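Side-chain contact in succinyl-CoA:3-ketoacid coenzyme A transferase subunit B (Helicobacter pylori, PDB 3RRL), which transfers coenzyme A from succinyl-CoA to a 3-oxo acid, giving a 3-oxoacyl-CoA and succinate: residues B[173-178]-B[182-187]. Sequence-based numbering, arbitrary orientation.
Sequences VFEFSN and KLVELQ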
ATOM      1  N   VAL B 173      18.391 -26.604  22.903  1.00 31.11           N
ATOM      2  CA  VAL B 173      18.036 -25.253  22.551  1.00 29.61           C
ATOM      3  C   VAL B 173      19.325 -24.469  22.314  1.00 31.74           C
ATOM      4  O   VAL B 173      20.225 -24.482  23.130  1.00 29.17           O
ATOM      5  CB  VAL B 173      17.220 -24.575  23.642  1.00 26.70           C
ATOM      6  CG1 VAL B 173      16.845 -23.190  23.222  1.00 23.34           C
ATOM      7  CG2 VAL B 173      16.010 -25.383  23.960  1.00 27.65           C
ATOM      8  N   PHE B 174      19.393 -23.790  21.180  1.00 30.50           N
ATOM      9  CA  PHE B 174      20.546 -23.006  20.808  1.00 30.17           C
ATOM     10  C   PHE B 174      20.132 -21.575  20.546  1.00 32.82           C
ATOM     11  O   PHE B 174      19.019 -21.317  20.132  1.00 29.63           O
ATOM     12  CB  PHE B 174      21.164 -23.524  19.517  1.00 33.97           C
ATOM     13  CG  PHE B 174      21.657 -24.928  19.581  1.00 37.46           C
ATOM     14  CD1 PHE B 174      22.976 -25.195  19.868  1.00 37.31           C
ATOM     15  CD2 PHE B 174      20.811 -25.980  19.316  1.00 38.23           C
ATOM     16  CE1 PHE B 174      23.428 -26.476  19.910  1.00 36.28           C
ATOM     17  CE2 PHE B 174      21.267 -27.267  19.357  1.00 37.83           C
ATOM     18  CZ  PHE B 174      22.576 -27.515  19.652  1.00 37.12           C
ATOM     19  N   GLU B 175      21.045 -20.648  20.797  1.00 34.48           N
ATOM     20  CA  GLU B 175      20.833 -19.246  20.466  1.00 34.26           C
ATOM     21  C   GLU B 175      21.927 -18.747  19.529  1.00 35.98           C
ATOM     22  O   GLU B 175      23.008 -19.327  19.453  1.00 41.99           O
ATOM     23  CB  GLU B 175      20.757 -18.394  21.732  1.00 33.87           C
ATOM     24  CG  GLU B 175      19.460 -18.602  22.497  1.00 42.54           C
ATOM     25  CD  GLU B 175      19.406 -17.847  23.813  1.00 51.93           C
ATOM     26  OE1 GLU B 175      20.404 -17.178  24.170  1.00 54.74           O
ATOM     27  OE2 GLU B 175      18.357 -17.931  24.494  1.00 53.13           O
ATOM     28  N   PHE B 176      21.632 -17.680  18.803  1.00 35.78           N
ATOM     29  CA  PHE B 176      22.567 -17.134  17.832  1.00 37.53           C
ATOM     30  C   PHE B 176      22.881 -15.673  18.116  1.00 39.53           C
ATOM     31  O   PHE B 176      21.972 -14.860  18.250  1.00 40.35           O
ATOM     32  CB  PHE B 176      22.002 -17.289  16.417  1.00 32.88           C
ATOM     33  CG  PHE B 176      21.919 -18.711  15.963  1.00 36.98           C
ATOM     34  CD1 PHE B 176      20.773 -19.461  16.189  1.00 39.20           C
ATOM     35  CD2 PHE B 176      22.989 -19.308  15.327  1.00 34.54           C
ATOM     36  CE1 PHE B 176      20.695 -20.779  15.780  1.00 32.57           C
ATOM     37  CE2 PHE B 176      22.914 -20.620  14.919  1.00 34.86           C
ATOM     38  CZ  PHE B 176      21.764 -21.356  15.146  1.00 32.23           C
ATOM     39  N   SER B 177      24.171 -15.365  18.237  1.00 58.39           N
ATOM     40  CA  SER B 177      24.665 -13.988  18.290  1.00 66.19           C
ATOM     41  C   SER B 177      26.060 -13.948  17.684  1.00 71.94           C
ATOM     42  O   SER B 177      26.858 -14.859  17.907  1.00 75.26           O
ATOM     43  CB  SER B 177      24.747 -13.491  19.734  1.00 67.28           C
ATOM     44  OG  SER B 177      23.512 -13.649  20.406  1.00 68.96           O
ATOM     45  N   ASN B 178      26.362 -12.887  16.942  1.00 73.95           N
ATOM     46  CA  ASN B 178      27.692 -12.715  16.364  1.00 78.89           C
ATOM     47  C   ASN B 178      28.075 -13.830  15.393  1.00 80.38           C
ATOM     48  O   ASN B 178      29.189 -14.356  15.452  1.00 79.50           O
ATOM     49  CB  ASN B 178      28.736 -12.621  17.480  1.00 80.64           C
ATOM     50  CG  ASN B 178      28.321 -11.666  18.586  1.00 82.33           C
ATOM     51  OD1 ASN B 178      28.105 -12.071  19.732  1.00 81.79           O
ATOM     52  ND2 ASN B 178      28.208 -10.388  18.246  1.00 83.38           N
ATOM     53  N   LYS B 182      25.273 -20.689  20.348  1.00 41.88           N
ATOM     54  CA  LYS B 182      25.440 -21.124  21.734  1.00 42.77           C
ATOM     55  C   LYS B 182      24.409 -22.175  22.125  1.00 43.24           C
ATOM     56  O   LYS B 182      23.220 -22.018  21.847  1.00 43.36           O
ATOM     57  CB  LYS B 182      25.326 -19.928  22.689  1.00 42.94           C
ATOM     58  CG  LYS B 182      26.318 -18.803  22.439  1.00 45.72           C
ATOM     59  CD  LYS B 182      25.862 -17.535  23.151  1.00 51.48           C
ATOM     60  CE  LYS B 182      26.828 -16.363  22.952  1.00 56.77           C
ATOM     61  NZ  LYS B 182      28.064 -16.431  23.799  1.00 59.00           N
ATOM     62  N   LEU B 183      24.862 -23.217  22.818  1.00 35.58           N
ATOM     63  CA  LEU B 183      23.958 -24.224  23.337  1.00 31.33           C
ATOM     64  C   LEU B 183      23.564 -23.720  24.705  1.00 34.03           C
ATOM     65  O   LEU B 183      24.383 -23.707  25.616  1.00 37.29           O
ATOM     66  CB  LEU B 183      24.724 -25.532  23.521  1.00 29.24           C
ATOM     67  CG  LEU B 183      24.001 -26.620  24.312  1.00 32.58           C
ATOM     68  CD1 LEU B 183      22.700 -26.999  23.604  1.00 30.27           C
ATOM     69  CD2 LEU B 183      24.880 -27.849  24.511  1.00 33.40           C
ATOM     70  N   VAL B 184      22.330 -23.252  24.848  1.00 32.04           N
ATOM     71  CA  VAL B 184      21.893 -22.736  26.137  1.00 31.16           C
ATOM     72  C   VAL B 184      20.997 -23.666  26.948  1.00 32.23           C
ATOM     73  O   VAL B 184      20.686 -23.370  28.097  1.00 38.60           O
ATOM     74  CB  VAL B 184      21.225 -21.360  25.984  1.00 29.51           C
ATOM     75  CG1 VAL B 184      22.193 -20.394  25.336  1.00 30.44           C
ATOM     76  CG2 VAL B 184      19.947 -21.470  25.149  1.00 27.18           C
ATOM     77  N   GLU B 185      20.565 -24.773  26.356  1.00 29.90           N
ATOM     78  CA  GLU B 185      19.693 -25.699  27.073  1.00 33.75           C
ATOM     79  C   GLU B 185      19.764 -27.132  26.534  1.00 36.04           C
ATOM     80  O   GLU B 185      19.828 -27.349  25.323  1.00 38.23           O
ATOM     81  CB  GLU B 185      18.255 -25.174  27.036  1.00 40.16           C
ATOM     82  CG  GLU B 185      17.305 -25.791  28.047  1.00 44.99           C
ATOM     83  CD  GLU B 185      15.885 -25.224  27.939  1.00 48.11           C
ATOM     84  OE1 GLU B 185      15.734 -24.013  27.658  1.00 48.20           O
ATOM     85  OE2 GLU B 185      14.921 -25.993  28.134  1.00 49.26           O
ATOM     86  N   LEU B 186      19.712 -28.105  27.438  1.00 34.64           N
ATOM     87  CA  LEU B 186      19.559 -29.506  27.064  1.00 35.39           C
ATOM     88  C   LEU B 186      18.112 -29.907  27.322  1.00 36.91           C
ATOM     89  O   LEU B 186      17.543 -29.546  28.352  1.00 38.97           O
ATOM     90  CB  LEU B 186      20.487 -30.401  27.897  1.00 33.84           C
ATOM     91  CG  LEU B 186      22.005 -30.324  27.684  1.00 31.95           C
ATOM     92  CD1 LEU B 186      22.751 -31.120  28.760  1.00 31.97           C
ATOM     93  CD2 LEU B 186      22.395 -30.800  26.287  1.00 32.05           C
ATOM     94  N   GLN B 187      17.513 -30.643  26.389  1.00 35.70           N
ATOM     95  CA  GLN B 187      16.166 -31.168  26.594  1.00 36.44           C
ATOM     96  C   GLN B 187      16.202 -32.287  27.632  1.00 41.65           C
ATOM     97  O   GLN B 187      17.258 -32.869  27.890  1.00 38.86           O
ATOM     98  CB  GLN B 187      15.559 -31.664  25.278  1.00 36.31           C
ATOM     99  CG  GLN B 187      15.200 -30.557  24.282  1.00 34.21           C
ATOM    100  CD  GLN B 187      13.786 -30.035  24.458  1.00 38.63           C
ATOM    101  OE1 GLN B 187      13.276 -29.959  25.574  1.00 40.86           O
ATOM    102  NE2 GLN B 187      13.139 -29.679  23.346  1.00 38.05           N
TER
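Val-173 lies opposite both Val-184 and Glu-185 in an antiparallel hairpin whose strand directions lie 146° apart, a classic beta bulge. Val-173 O takes N-H groups from both bulge residues, Val-184 N at 3.0 Å and Glu-185 N at 3.3 Å, each bond bent to 141°; Val-173 N gives an almost straight bond to Glu-185 O. Beyond the bulge, Glu-175 and Lys-182 form a regular pair, bonded N to O in both directions.

On one side of the sheet, Leu-183 CD1 sits over a face of the Phe-174 ring, offset toward the rim and 4.1 Å from the centroid, a CH-pi contact. Helix 192-198 covers both residues through Val-195 and Leu-192. On the other side, Val-173 and Glu-185 run side by side, CB to CB 3.6 Å. With its CG anti to the backbone N (chi1 -163°) and the chain extended beyond, Glu-185 carries its carboxylate past Val-173 CG2 to a salt bridge with Arg-8. Val-184 CG2 meets Val-173 CG1 at 4.0 Å, and Glu-175 CG and CD cross Val-184 at roughly a right angle, both 3.9 Å from its CG2.

The bulge thus lets one carbonyl satisfy two N-H groups, at the cost of bent bonds.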